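Local atomic coordinates of YghZ aldo-keto reductase (Escherichia coli, PDB entry 3N6Q), a protein that probably reduces aldehydes and ketones with a nicotinamide cofactor as a TIM-barrel aldo-keto reductase. Residues 96-101 with 113-118; 28-33 with 58-63. All blocks are in the same frame, centred on the assembly; numbering follows the deposited sequence.

Contact 1: residues 96-101 with 113-118; sequences TKAGYD and RKYLLA
Y115 is the first residue of 113-118 to reach across, and its ring is wedged against the end of strand 93-98. With CG anti to the backbone N (chi1 169°), the ring extends from the helix to A98, whose CB lies over one face, 4.0 Å from Y115 CZ. G99 CA meets the same ring at its edge, in plane, 3.5 Å from Y115 CE2. The phenol oxygen has two weak bonds here: G99 N points a bent N-H (129°) at Y115 OH over 3.1 Å, and Y115 OH donates to Y100 O at 2.6 Å. Its stronger polar partner is N64 ND2, so this buried hydroxyl links the turn after the strand to a second loop. A phenylalanine at Y115 would probably still pack on A98 but leave Y100 O and N64 without their hydroxyl partner. One residue on, L116 lays CD1 beside A98, 4.1 Å from A98 CB and 4.0 Å from A98 O, so the A98 methyl meets the ring and the leucine methyl side by side. The contact thus joins the first turn of helix 113-127 to the C-terminal end of strand 93-98, within the beta-alpha-beta unit 93-98, 113-127, 132-137 of the TIM barrel.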
loop_
_atom_site.group_PDB
_atom_site.type_symbol
_atom_site.label_atom_id
_atom_site.label_comp_id
_atom_site.label_asym_id
_atom_site.label_seq_id
_atom_site.Cartn_x
_atom_site.Cartn_y
_atom_site.Cartn_z
ATOM N N THR B 96 -0.410 -17.850 12.459
ATOM C CA THR B 96 -1.451 -18.744 11.968
ATOM C C THR B 96 -1.186 -19.159 10.526
ATOM O O THR B 96 -0.115 -18.853 9.998
ATOM C CB THR B 96 -2.864 -18.095 12.134
ATOM O OG1 THR B 96 -3.845 -19.103 11.937
ATOM C CG2 THR B 96 -3.066 -17.026 11.066
ATOM N N LYS B 97 -2.057 -20.004 9.975
ATOM C CA LYS B 97 -1.743 -20.717 8.737
ATOM C C LYS B 97 -3.012 -20.902 7.940
ATOM O O LYS B 97 -4.125 -20.886 8.531
ATOM C CB LYS B 97 -1.279 -22.155 9.098
ATOM C CG LYS B 97 -0.255 -22.186 10.321
ATOM C CD LYS B 97 0.511 -23.517 10.213
ATOM C CE LYS B 97 1.460 -23.658 11.451
ATOM N NZ LYS B 97 0.667 -23.860 12.688
ATOM N N ALA B 98 -2.861 -21.225 6.653
ATOM C CA ALA B 98 -4.036 -21.677 5.860
ATOM C C ALA B 98 -3.459 -22.666 4.875
ATOM O O ALA B 98 -2.383 -22.402 4.299
ATOM C CB ALA B 98 -4.653 -20.512 5.129
ATOM N N GLY B 99 -4.166 -23.769 4.659
ATOM C CA GLY B 99 -3.812 -24.694 3.600
ATOM C C GLY B 99 -4.617 -25.971 3.657
ATOM O O GLY B 99 -4.873 -26.605 2.597
ATOM N N TYR B 100 -4.941 -26.411 4.867
ATOM C CA TYR B 100 -5.768 -27.622 5.042
ATOM C C TYR B 100 -7.252 -27.301 4.945
ATOM O O TYR B 100 -7.607 -26.162 4.702
ATOM C CB TYR B 100 -5.484 -28.312 6.373
ATOM C CG TYR B 100 -4.166 -29.085 6.323
ATOM C CD1 TYR B 100 -4.125 -30.405 5.845
ATOM C CD2 TYR B 100 -2.979 -28.462 6.690
ATOM C CE1 TYR B 100 -2.854 -31.108 5.729
ATOM C CE2 TYR B 100 -1.733 -29.147 6.574
ATOM C CZ TYR B 100 -1.704 -30.474 6.153
ATOM O OH TYR B 100 -0.479 -31.131 6.097
ATOM N N ASP B 101 -8.118 -28.317 5.084
ATOM C CA ASP B 101 -9.569 -28.063 4.894
ATOM C C ASP B 101 -10.020 -27.210 6.070
ATOM O O ASP B 101 -9.763 -27.546 7.258
ATOM C CB ASP B 101 -10.362 -29.369 4.929
ATOM C CG ASP B 101 -10.174 -30.220 3.685
ATOM O OD1 ASP B 101 -9.442 -29.847 2.721
ATOM O OD2 ASP B 101 -10.703 -31.343 3.736
ATOM N N ARG B 113 -4.904 -17.681 -3.861
ATOM C CA ARG B 113 -4.926 -16.353 -3.263
ATOM C C ARG B 113 -6.297 -16.107 -2.536
ATOM O O ARG B 113 -6.336 -15.514 -1.441
ATOM C CB ARG B 113 -4.715 -15.339 -4.386
ATOM C CG ARG B 113 -4.653 -13.895 -3.876
ATOM C CD ARG B 113 -4.491 -13.010 -5.151
ATOM N NE ARG B 113 -4.401 -11.599 -4.785
ATOM C CZ ARG B 113 -3.272 -11.043 -4.401
ATOM N NH1 ARG B 113 -2.164 -11.808 -4.407
ATOM N NH2 ARG B 113 -3.221 -9.740 -4.100
ATOM N N LYS B 114 -7.391 -16.557 -3.160
ATOM C CA LYS B 114 -8.743 -16.483 -2.563
ATOM C C LYS B 114 -8.779 -17.097 -1.146
ATOM O O LYS B 114 -9.138 -16.437 -0.143
ATOM C CB LYS B 114 -9.751 -17.220 -3.487
ATOM C CG LYS B 114 -11.134 -17.456 -2.842
ATOM C CD LYS B 114 -11.894 -16.133 -2.534
ATOM C CE LYS B 114 -13.356 -16.532 -1.994
ATOM N NZ LYS B 114 -14.281 -15.323 -1.882
ATOM N N TYR B 115 -8.312 -18.343 -1.033
ATOM C CA TYR B 115 -8.378 -19.009 0.242
ATOM C C TYR B 115 -7.446 -18.420 1.267
ATOM O O TYR B 115 -7.865 -18.135 2.401
ATOM C CB TYR B 115 -8.131 -20.508 0.072
ATOM C CG TYR B 115 -7.927 -21.287 1.341
ATOM C CD1 TYR B 115 -8.839 -21.237 2.399
ATOM C CD2 TYR B 115 -6.852 -22.192 1.434
ATOM C CE1 TYR B 115 -8.603 -21.996 3.574
ATOM C CE2 TYR B 115 -6.616 -22.943 2.578
ATOM C CZ TYR B 115 -7.506 -22.845 3.639
ATOM O OH TYR B 115 -7.296 -23.571 4.798
ATOM N N LEU B 116 -6.204 -18.164 0.857
ATOM C CA LEU B 116 -5.211 -17.683 1.818
ATOM C C LEU B 116 -5.635 -16.303 2.348
ATOM O O LEU B 116 -5.555 -16.052 3.545
ATOM C CB LEU B 116 -3.816 -17.615 1.195
ATOM C CG LEU B 116 -2.923 -18.786 1.578
ATOM C CD1 LEU B 116 -3.587 -20.085 1.244
ATOM C CD2 LEU B 116 -1.542 -18.641 0.786
ATOM N N LEU B 117 -6.051 -15.402 1.469
ATOM C CA LEU B 117 -6.291 -14.058 1.945
ATOM C C LEU B 117 -7.643 -13.983 2.679
ATOM O O LEU B 117 -7.751 -13.282 3.698
ATOM C CB LEU B 117 -6.240 -13.022 0.796
ATOM C CG LEU B 117 -4.814 -12.886 0.204
ATOM C CD1 LEU B 117 -4.790 -11.795 -0.923
ATOM C CD2 LEU B 117 -3.737 -12.589 1.306
ATOM N N ALA B 118 -8.652 -14.702 2.194
ATOM C CA ALA B 118 -9.945 -14.735 2.941
ATOM C C ALA B 118 -9.687 -15.365 4.303
ATOM O O ALA B 118 -10.289 -14.936 5.316
ATOM C CB ALA B 118 -11.030 -15.584 2.180
#

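Contact 2: residues 28-33 with 58-63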
loop_
_atom_site.group_PDB
_atom_site.type_symbol
_atom_site.label_atom_id
_atom_site.label_comp_id
_atom_site.label_asym_id
_atom_site.label_seq_id
_atom_site.Cartn_x
_atom_site.Cartn_y
_atom_site.Cartn_z
ATOM N N LEU B 28 11.634 -23.631 23.125
ATOM C CA LEU B 28 10.389 -24.402 23.136
ATOM C C LEU B 28 9.233 -23.400 22.891
ATOM O O LEU B 28 9.193 -22.342 23.536
ATOM C CB LEU B 28 10.159 -25.116 24.499
ATOM C CG LEU B 28 11.220 -26.229 24.756
ATOM C CD1 LEU B 28 12.494 -25.576 25.416
ATOM C CD2 LEU B 28 10.614 -27.221 25.661
ATOM N N SER B 29 8.394 -23.713 21.910
ATOM C CA SER B 29 7.181 -22.885 21.616
ATOM C C SER B 29 5.955 -23.650 21.990
ATOM O O SER B 29 5.970 -24.895 22.018
ATOM C CB SER B 29 7.131 -22.573 20.129
ATOM O OG SER B 29 8.272 -21.794 19.835
ATOM N N LEU B 30 4.826 -22.944 22.187
ATOM C CA LEU B 30 3.589 -23.640 22.495
ATOM C C LEU B 30 2.692 -23.751 21.235
ATOM O O LEU B 30 2.411 -22.746 20.588
ATOM C CB LEU B 30 2.833 -22.876 23.592
ATOM C CG LEU B 30 1.513 -23.609 23.967
ATOM C CD1 LEU B 30 1.703 -24.936 24.782
ATOM C CD2 LEU B 30 0.569 -22.656 24.763
ATOM N N GLY B 31 2.272 -24.962 20.900
ATOM C CA GLY B 31 1.344 -25.174 19.740
ATOM C C GLY B 31 -0.074 -25.414 20.259
ATOM O O GLY B 31 -0.247 -25.976 21.320
ATOM N N LEU B 32 -1.068 -24.949 19.513
ATOM C CA LEU B 32 -2.474 -25.014 19.943
ATOM C C LEU B 32 -3.258 -25.925 19.056
ATOM O O LEU B 32 -4.497 -25.857 18.972
ATOM C CB LEU B 32 -3.081 -23.601 19.984
ATOM C CG LEU B 32 -2.642 -22.715 21.170
ATOM C CD1 LEU B 32 -1.230 -22.133 20.972
ATOM C CD2 LEU B 32 -3.611 -21.551 21.379
ATOM N N TRP B 33 -2.570 -26.916 18.501
ATOM C CA TRP B 33 -3.233 -27.918 17.664
ATOM C C TRP B 33 -4.370 -28.647 18.383
ATOM O O TRP B 33 -5.513 -28.660 17.889
ATOM C CB TRP B 33 -2.176 -28.902 17.155
ATOM C CG TRP B 33 -2.731 -29.988 16.262
ATOM C CD1 TRP B 33 -3.826 -29.932 15.422
ATOM C CD2 TRP B 33 -2.160 -31.278 16.099
ATOM N NE1 TRP B 33 -3.950 -31.116 14.756
ATOM C CE2 TRP B 33 -2.929 -31.955 15.144
ATOM C CE3 TRP B 33 -1.019 -31.918 16.648
ATOM C CZ2 TRP B 33 -2.625 -33.260 14.739
ATOM C CZ3 TRP B 33 -0.747 -33.239 16.282
ATOM C CH2 TRP B 33 -1.528 -33.880 15.315
ATOM N N THR B 58 7.335 -17.362 24.385
ATOM C CA THR B 58 6.766 -16.140 23.822
ATOM C C THR B 58 6.112 -16.448 22.459
ATOM O O THR B 58 5.498 -15.524 21.837
ATOM C CB THR B 58 7.832 -15.116 23.567
ATOM O OG1 THR B 58 8.878 -15.759 22.813
ATOM C CG2 THR B 58 8.424 -14.550 24.882
ATOM N N HIS B 59 6.177 -17.711 22.018
ATOM C CA HIS B 59 5.671 -18.056 20.648
ATOM C C HIS B 59 4.555 -19.097 20.786
ATOM O O HIS B 59 4.694 -20.161 21.453
ATOM C CB HIS B 59 6.807 -18.605 19.702
ATOM C CG HIS B 59 6.310 -19.036 18.343
ATOM N ND1 HIS B 59 5.296 -18.350 17.678
ATOM C CD2 HIS B 59 6.663 -20.073 17.535
ATOM C CE1 HIS B 59 5.031 -18.975 16.525
ATOM N NE2 HIS B 59 5.875 -19.997 16.392
ATOM N N PHE B 60 3.375 -18.668 20.297
ATOM C CA PHE B 60 2.107 -19.377 20.350
ATOM C C PHE B 60 1.746 -19.635 18.892
ATOM O O PHE B 60 1.555 -18.707 18.096
ATOM C CB PHE B 60 1.069 -18.483 21.042
ATOM C CG PHE B 60 1.390 -18.258 22.489
ATOM C CD1 PHE B 60 1.071 -19.224 23.390
ATOM C CD2 PHE B 60 2.345 -17.332 22.846
ATOM C CE1 PHE B 60 1.496 -19.144 24.713
ATOM C CE2 PHE B 60 2.810 -17.260 24.169
ATOM C CZ PHE B 60 2.348 -18.156 25.093
ATOM N N ASP B 61 1.605 -20.908 18.550
ATOM C CA ASP B 61 1.456 -21.287 17.141
ATOM C C ASP B 61 0.035 -21.843 16.919
ATOM O O ASP B 61 -0.376 -22.808 17.543
ATOM C CB ASP B 61 2.534 -22.333 16.761
ATOM C CG ASP B 61 2.385 -22.867 15.315
ATOM O OD1 ASP B 61 2.802 -22.137 14.372
ATOM O OD2 ASP B 61 1.869 -23.998 15.125
ATOM N N LEU B 62 -0.694 -21.203 16.005
ATOM C CA LEU B 62 -2.102 -21.530 15.719
ATOM C C LEU B 62 -2.228 -21.922 14.252
ATOM O O LEU B 62 -1.236 -21.854 13.506
ATOM C CB LEU B 62 -2.987 -20.324 16.004
ATOM C CG LEU B 62 -3.042 -20.102 17.528
ATOM C CD1 LEU B 62 -2.095 -18.996 18.034
ATOM C CD2 LEU B 62 -4.535 -19.795 17.992
ATOM N N ALA B 63 -3.435 -22.310 13.830
ATOM C CA ALA B 63 -3.728 -22.449 12.396
ATOM C C ALA B 63 -5.250 -22.240 12.335
ATOM O O ALA B 63 -5.943 -22.329 13.348
ATOM C CB ALA B 63 -3.376 -23.818 11.881
#
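L30 and G31 pair with F60 and D61 as neighbouring parallel strands of the TIM-barrel wall, the two ends of a beta-alpha-beta crossover through helix 42-54. The short strand axes approach to 4.8 Å and cross at -36°, a twist suited to a closed barrel. The tight part is the backbone ladder: L30 N donates to H59 O at 2.9 Å, D61 N returns a bond to L30 O at 2.9 Å, and L32 N reaches D61 O at 3.0 Å. L30 O also receives the CA-H of F60. On the face carrying L30 and F60, L30 CD2 comes up to the edge of the phenyl ring, near its plane, 3.6 Å from F60 CE1; both side chains continue onto L49 of helix 42-54. L32 extends the packed region, its CD1 against D61 O and F60 CB and its CD2 3.9 Å from L62 CD2. The loose side begins at W33, which is partly exposed, hardly touches 58-63 and turns off toward Y66 and F222. At the other end, S29 OG, beside the backbone N (chi1 -63°) and hydrogen-bonded to S297 OG, sits at the edge of the H59 ring, 3.3 Å from H59 CD2.

In the fold
Both segments of contact 2 come before those of contact 1 in the sequence, and the centres of the two contacts are about 18 Å apart. Contact 2 lies close to the middle of the subunit, its centre about 6 Å from that of the chain, whereas contact 1 joins the barrel wall to an outer helix. They meet because strands 59-61 and 93-98 are neighbours in the same sheet: K97 NZ forms a salt bridge with D61 OD2 at 2.7 Å and a probable hydrogen bond with L62 O at 2.9 Å. With H138 touching K97, and Y66 beside W33, this lysine-aspartate pair is consistent with the Asp-Tyr-Lys-His active site of aldo-keto reductases.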